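Local coordinates for leucine--tRNA ligase (Agrobacterium radiobacter, PDB 5AH5), which probably joins leucine to its cognate tRNA at the expense of ATP, as a class I aminoacyl-tRNA synthetase that binds zinc, at residues S433-I438 / A471-C476; C425-I430 / A481-T486. All blocks are in the same frame, centred on the assembly; numbering follows the deposited sequence.

Interaction 1 of 2, residues S433-I438 / A471-C476; sequences SECGTI and AKCPQC. With ZN (zinc ion), chain H.
A zinc ion, rather than direct polar bonding, joins C435 to C473 and C476. The metal lies 2.2 Å from C435 SG and 2.3 Å from C473 SG, while the bond from C476 SG is longer at 2.6 Å. C432, one residue ahead of 433-438, supplies the fourth sulfur, so two CxxC turns grip the ion in a Cys4 site, resembling a zinc ribbon. C473 SG lies opposite its backbone N (chi1 174°), whereas C476 SG sits between N and carbonyl carbon (chi1 79°), and the two converge although their residues are three apart. Within the second turn the backbone N-H of C476 points almost straight at C473 SG, at 3.5 Å and 167°, a hydrogen bond that spans the C473-C476 turn and probably helps to fix it. E434 stretches its carboxylate alongside C476, both oxygens near the sulfur and OE1 3.4 Å from SG. On the other flank the Q475 side chain extends past C435 and sets its OE1 3.4 Å from C435 CB. The amide nitrogen of the same group meets the tip of I438, whose side chain crosses that of Q475 at about a right angle. Further along, I438 CG2 packs against the P474 ring at CD, 3.6 Å away, the two side chains sliding past each other in opposite directions. This apolar patch adjoins C473, which is buried although the contact as a whole lies at the surface. Four cysteines around one zinc are consistent with a structural site. The N-H bond to C473 SG would be expected to draw off some thiolate charge, whereas the E434 carboxylate would add to the negative charge beside C476.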
loop_
_atom_site.group_PDB
_atom_site.type_symbol
_atom_site.label_atom_id
_atom_site.label_comp_id
_atom_site.label_asym_id
_atom_site.label_seq_id
_atom_site.Cartn_x
_atom_site.Cartn_y
_atom_site.Cartn_z
ATOM N N SER B 433 41.850 7.289 0.497
ATOM C CA SER B 433 42.762 6.673 1.485
ATOM C C SER B 433 43.221 7.686 2.553
ATOM O O SER B 433 43.274 7.343 3.727
ATOM C CB SER B 433 43.941 5.956 0.800
ATOM O OG SER B 433 44.478 6.696 -0.291
ATOM N N GLU B 434 43.481 8.939 2.163
ATOM C CA GLU B 434 43.748 10.045 3.134
ATOM C C GLU B 434 42.479 10.391 3.952
ATOM O O GLU B 434 42.399 10.083 5.136
ATOM C CB GLU B 434 44.271 11.335 2.437
ATOM C CG GLU B 434 45.488 11.240 1.499
ATOM C CD GLU B 434 45.695 12.503 0.631
ATOM O OE1 GLU B 434 45.457 13.636 1.124
ATOM O OE2 GLU B 434 46.112 12.378 -0.553
ATOM N N CYS B 435 41.470 10.975 3.297
ATOM C CA CYS B 435 40.361 11.663 3.992
ATOM C C CYS B 435 39.202 10.778 4.477
ATOM O O CYS B 435 38.408 11.224 5.313
ATOM C CB CYS B 435 39.800 12.743 3.088
ATOM S SG CYS B 435 41.064 13.706 2.210
ATOM N N GLY B 436 39.086 9.545 3.981
ATOM C CA GLY B 436 37.939 8.680 4.331
ATOM C C GLY B 436 36.770 8.847 3.359
ATOM O O GLY B 436 36.992 9.006 2.139
ATOM N N THR B 437 35.525 8.813 3.866
ATOM C CA THR B 437 34.355 8.775 2.980
ATOM C C THR B 437 33.931 10.221 2.713
ATOM O O THR B 437 33.641 10.962 3.627
ATOM C CB THR B 437 33.190 7.917 3.555
ATOM O OG1 THR B 437 32.580 8.609 4.646
ATOM C CG2 THR B 437 33.691 6.556 4.049
ATOM N N ILE B 438 33.888 10.622 1.458
ATOM C CA ILE B 438 33.629 12.015 1.120
ATOM C C ILE B 438 32.485 12.132 0.147
ATOM O O ILE B 438 32.468 11.426 -0.874
ATOM C CB ILE B 438 34.890 12.691 0.495
ATOM C CG1 ILE B 438 36.089 12.528 1.439
ATOM C CG2 ILE B 438 34.639 14.173 0.195
ATOM C CD1 ILE B 438 35.987 13.293 2.743
ATOM N N ALA B 471 38.287 8.487 -9.321
ATOM C CA ALA B 471 37.723 9.768 -8.941
ATOM C C ALA B 471 38.716 10.620 -8.132
ATOM O O ALA B 471 39.480 10.111 -7.301
ATOM C CB ALA B 471 36.474 9.534 -8.112
ATOM N N LYS B 472 38.670 11.924 -8.341
ATOM C CA LYS B 472 39.410 12.831 -7.471
ATOM C C LYS B 472 38.701 12.993 -6.132
ATOM O O LYS B 472 37.493 13.183 -6.080
ATOM C CB LYS B 472 39.583 14.213 -8.138
ATOM C CG LYS B 472 40.346 14.208 -9.465
ATOM C CD LYS B 472 41.661 13.458 -9.397
ATOM C CE LYS B 472 42.415 13.590 -10.709
ATOM N NZ LYS B 472 43.592 12.681 -10.712
ATOM N N CYS B 473 39.451 12.888 -5.048
ATOM C CA CYS B 473 38.916 13.210 -3.752
ATOM C C CYS B 473 38.526 14.698 -3.752
ATOM O O CYS B 473 39.379 15.560 -4.048
ATOM C CB CYS B 473 39.935 12.957 -2.668
ATOM S SG CYS B 473 39.299 13.517 -1.099
ATOM N N PRO B 474 37.240 15.016 -3.464
ATOM C CA PRO B 474 36.807 16.446 -3.499
ATOM C C PRO B 474 37.351 17.301 -2.342
ATOM O O PRO B 474 37.275 18.515 -2.421
ATOM C CB PRO B 474 35.274 16.374 -3.431
ATOM C CG PRO B 474 34.919 14.915 -3.526
ATOM C CD PRO B 474 36.124 14.118 -3.115
ATOM N N GLN B 475 37.840 16.665 -1.276
ATOM C CA GLN B 475 38.516 17.346 -0.180
ATOM C C GLN B 475 40.011 17.654 -0.509
ATOM O O GLN B 475 40.393 18.827 -0.611
ATOM C CB GLN B 475 38.383 16.513 1.080
ATOM C CG GLN B 475 38.821 17.234 2.331
ATOM C CD GLN B 475 38.286 16.562 3.574
ATOM O OE1 GLN B 475 39.025 15.882 4.286
ATOM N NE2 GLN B 475 36.982 16.721 3.826
ATOM N N CYS B 476 40.841 16.626 -0.711
ATOM C CA CYS B 476 42.280 16.850 -0.957
ATOM C C CYS B 476 42.677 17.016 -2.424
ATOM O O CYS B 476 43.693 17.636 -2.708
ATOM C CB CYS B 476 43.114 15.734 -0.327
ATOM S SG CYS B 476 43.170 14.205 -1.273
HETATM ZN ZN ZN H . 41.269 13.078 0.084
#

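Interaction 2 of 2, residues C425-I430 / A481-T486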
loop_
_atom_site.group_PDB
_atom_site.type_symbol
_atom_site.label_atom_id
_atom_site.label_comp_id
_atom_site.label_asym_id
_atom_site.label_seq_id
_atom_site.Cartn_x
_atom_site.Cartn_y
_atom_site.Cartn_z
ATOM N N CYS B 425 20.756 3.039 -8.332
ATOM C CA CYS B 425 21.253 4.423 -8.232
ATOM C C CYS B 425 22.649 4.439 -7.616
ATOM O O CYS B 425 22.797 3.969 -6.488
ATOM C CB CYS B 425 20.311 5.220 -7.347
ATOM S SG CYS B 425 20.724 6.959 -7.276
ATOM N N PRO B 426 23.682 5.022 -8.311
ATOM C CA PRO B 426 24.962 5.059 -7.648
ATOM C C PRO B 426 24.970 5.807 -6.350
ATOM O O PRO B 426 24.215 6.761 -6.191
ATOM C CB PRO B 426 25.917 5.687 -8.711
ATOM C CG PRO B 426 25.250 5.413 -10.008
ATOM C CD PRO B 426 23.776 5.497 -9.699
ATOM N N ILE B 427 25.755 5.316 -5.394
ATOM C CA ILE B 427 25.969 5.946 -4.105
ATOM C C ILE B 427 27.009 7.079 -4.314
ATOM O O ILE B 427 28.108 6.789 -4.739
ATOM C CB ILE B 427 26.439 4.909 -3.115
ATOM C CG1 ILE B 427 25.261 3.939 -2.870
ATOM C CG2 ILE B 427 26.960 5.556 -1.810
ATOM C CD1 ILE B 427 25.434 3.009 -1.675
ATOM N N PRO B 428 26.627 8.362 -4.065
ATOM C CA PRO B 428 27.391 9.556 -4.476
ATOM C C PRO B 428 28.468 9.905 -3.433
ATOM O O PRO B 428 28.474 10.978 -2.794
ATOM C CB PRO B 428 26.296 10.617 -4.609
ATOM C CG PRO B 428 25.405 10.274 -3.449
ATOM C CD PRO B 428 25.308 8.755 -3.505
ATOM N N ILE B 429 29.343 8.928 -3.232
ATOM C CA ILE B 429 30.401 8.952 -2.225
ATOM C C ILE B 429 31.726 8.590 -2.919
ATOM O O ILE B 429 31.761 7.803 -3.902
ATOM C CB ILE B 429 30.102 7.965 -1.123
ATOM C CG1 ILE B 429 28.838 8.399 -0.368
ATOM C CG2 ILE B 429 31.281 7.829 -0.140
ATOM C CD1 ILE B 429 29.042 9.526 0.622
ATOM N N ILE B 430 32.780 9.288 -2.510
ATOM C CA ILE B 430 34.119 8.974 -2.929
ATOM C C ILE B 430 34.901 8.488 -1.731
ATOM O O ILE B 430 34.855 9.080 -0.710
ATOM C CB ILE B 430 34.779 10.184 -3.586
ATOM C CG1 ILE B 430 34.082 10.418 -4.957
ATOM C CG2 ILE B 430 36.285 9.909 -3.811
ATOM C CD1 ILE B 430 34.408 11.718 -5.681
ATOM N N ALA B 481 38.515 6.565 -4.981
ATOM C CA ALA B 481 37.647 5.579 -5.619
ATOM C C ALA B 481 36.148 5.880 -5.340
ATOM O O ALA B 481 35.798 6.297 -4.257
ATOM C CB ALA B 481 38.034 4.178 -5.130
ATOM N N ARG B 482 35.302 5.706 -6.337
ATOM C CA ARG B 482 33.850 5.843 -6.122
ATOM C C ARG B 482 33.389 4.711 -5.237
ATOM O O ARG B 482 34.068 3.697 -5.126
ATOM C CB ARG B 482 33.092 5.788 -7.423
ATOM C CG ARG B 482 33.404 6.939 -8.280
ATOM C CD ARG B 482 32.375 7.046 -9.371
ATOM N NE ARG B 482 32.742 8.110 -10.237
ATOM C CZ ARG B 482 32.705 9.407 -9.907
ATOM N NH1 ARG B 482 32.282 9.824 -8.712
ATOM N NH2 ARG B 482 33.080 10.300 -10.817
ATOM N N ASP B 483 32.257 4.893 -4.577
ATOM C CA ASP B 483 31.620 3.779 -3.904
ATOM C C ASP B 483 31.242 2.745 -4.962
ATOM O O ASP B 483 30.676 3.116 -5.969
ATOM C CB ASP B 483 30.380 4.240 -3.126
ATOM C CG ASP B 483 29.900 3.172 -2.170
ATOM O OD1 ASP B 483 29.331 2.155 -2.610
ATOM O OD2 ASP B 483 30.208 3.306 -0.978
ATOM N N PRO B 484 31.607 1.456 -4.761
ATOM C CA PRO B 484 31.295 0.444 -5.769
ATOM C C PRO B 484 29.820 -0.081 -5.792
ATOM O O PRO B 484 29.491 -0.913 -6.667
ATOM C CB PRO B 484 32.245 -0.687 -5.396
ATOM C CG PRO B 484 32.349 -0.603 -3.882
ATOM C CD PRO B 484 32.269 0.860 -3.576
ATOM N N ASP B 485 28.983 0.382 -4.860
ATOM C CA ASP B 485 27.614 -0.182 -4.638
ATOM C C ASP B 485 26.530 0.800 -5.044
ATOM O O ASP B 485 26.799 2.031 -5.184
ATOM C CB ASP B 485 27.426 -0.587 -3.180
ATOM C CG ASP B 485 28.314 -1.774 -2.783
ATOM O OD1 ASP B 485 28.813 -2.465 -3.703
ATOM O OD2 ASP B 485 28.504 -2.024 -1.575
ATOM N N THR B 486 25.328 0.241 -5.267
ATOM C CA THR B 486 24.171 0.996 -5.680
ATOM C C THR B 486 23.081 0.976 -4.603
ATOM O O THR B 486 23.117 0.175 -3.638
ATOM C CB THR B 486 23.675 0.586 -7.044
ATOM O OG1 THR B 486 23.295 -0.801 -7.079
ATOM C CG2 THR B 486 24.720 0.886 -8.091
HETATM O O HOH W 1 29.763 6.094 -6.785
HETATM O O HOH W 2 28.069 3.852 -6.339
HETATM O O HOH W 3 31.034 8.360 -6.745
#
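The I427 side chain crosses that of D483 obliquely and packs on the D483-D485 turn, where two antiparallel strands separate between the non-hydrogen-bonded pairs P426-T486 and I430-R482. Its CB is 3.6 Å from D485 O, and CG1 comes closer still, at 3.4 Å. CG2, anti to the backbone N, turns instead to the D483 carboxylate carbon, 3.8 Å away. CD1 ends near D485 O and D483 OD1, about equally far from both. That carboxylate is fixed at both oxygens: OD1 accepts from D485 N at 2.9 Å, on its anti side, forming an Asx turn, and OD2 accepts hydrogen bonds from H431 NE2 and W189 NE1. D483 N bonds I429 O at 3.0 Å, whereas I427 N reaches D485 O only weakly, at 3.5 Å. In the gap between the two pairs one water joins I427 O to D483 O and a second takes I427 N and lies near D483 O and D485 O; at the paired end a third links I429 O to R482 NH1, in the guanidinium plane at its edge. Water supplements direct backbone bonds where the strands part, and the bonds to both D483 oxygens would probably favour its ionised form.

In the fold
From the N terminus, the chain runs through 425-430 into the first zinc turn and 433-438, then makes a long excursion before returning through 471-476 and 481-486. Interaction 2 therefore closes the outer loop and interaction 1 the inner one, nested within it without crossing. The two meet directly: I438 O probably bonds I430 N, at 2.7 Å, and I430 CD1 packs against A471 and K472. Strands 425-432, 438-439, 470-472 and 479-482 belong to one antiparallel sheet, and the zinc site sits in the loops that join these strands. Interaction 2 lies deeper, where side chains of 425-430 meet helix 128-143 and W189 on strand 182-191 of the same sheet.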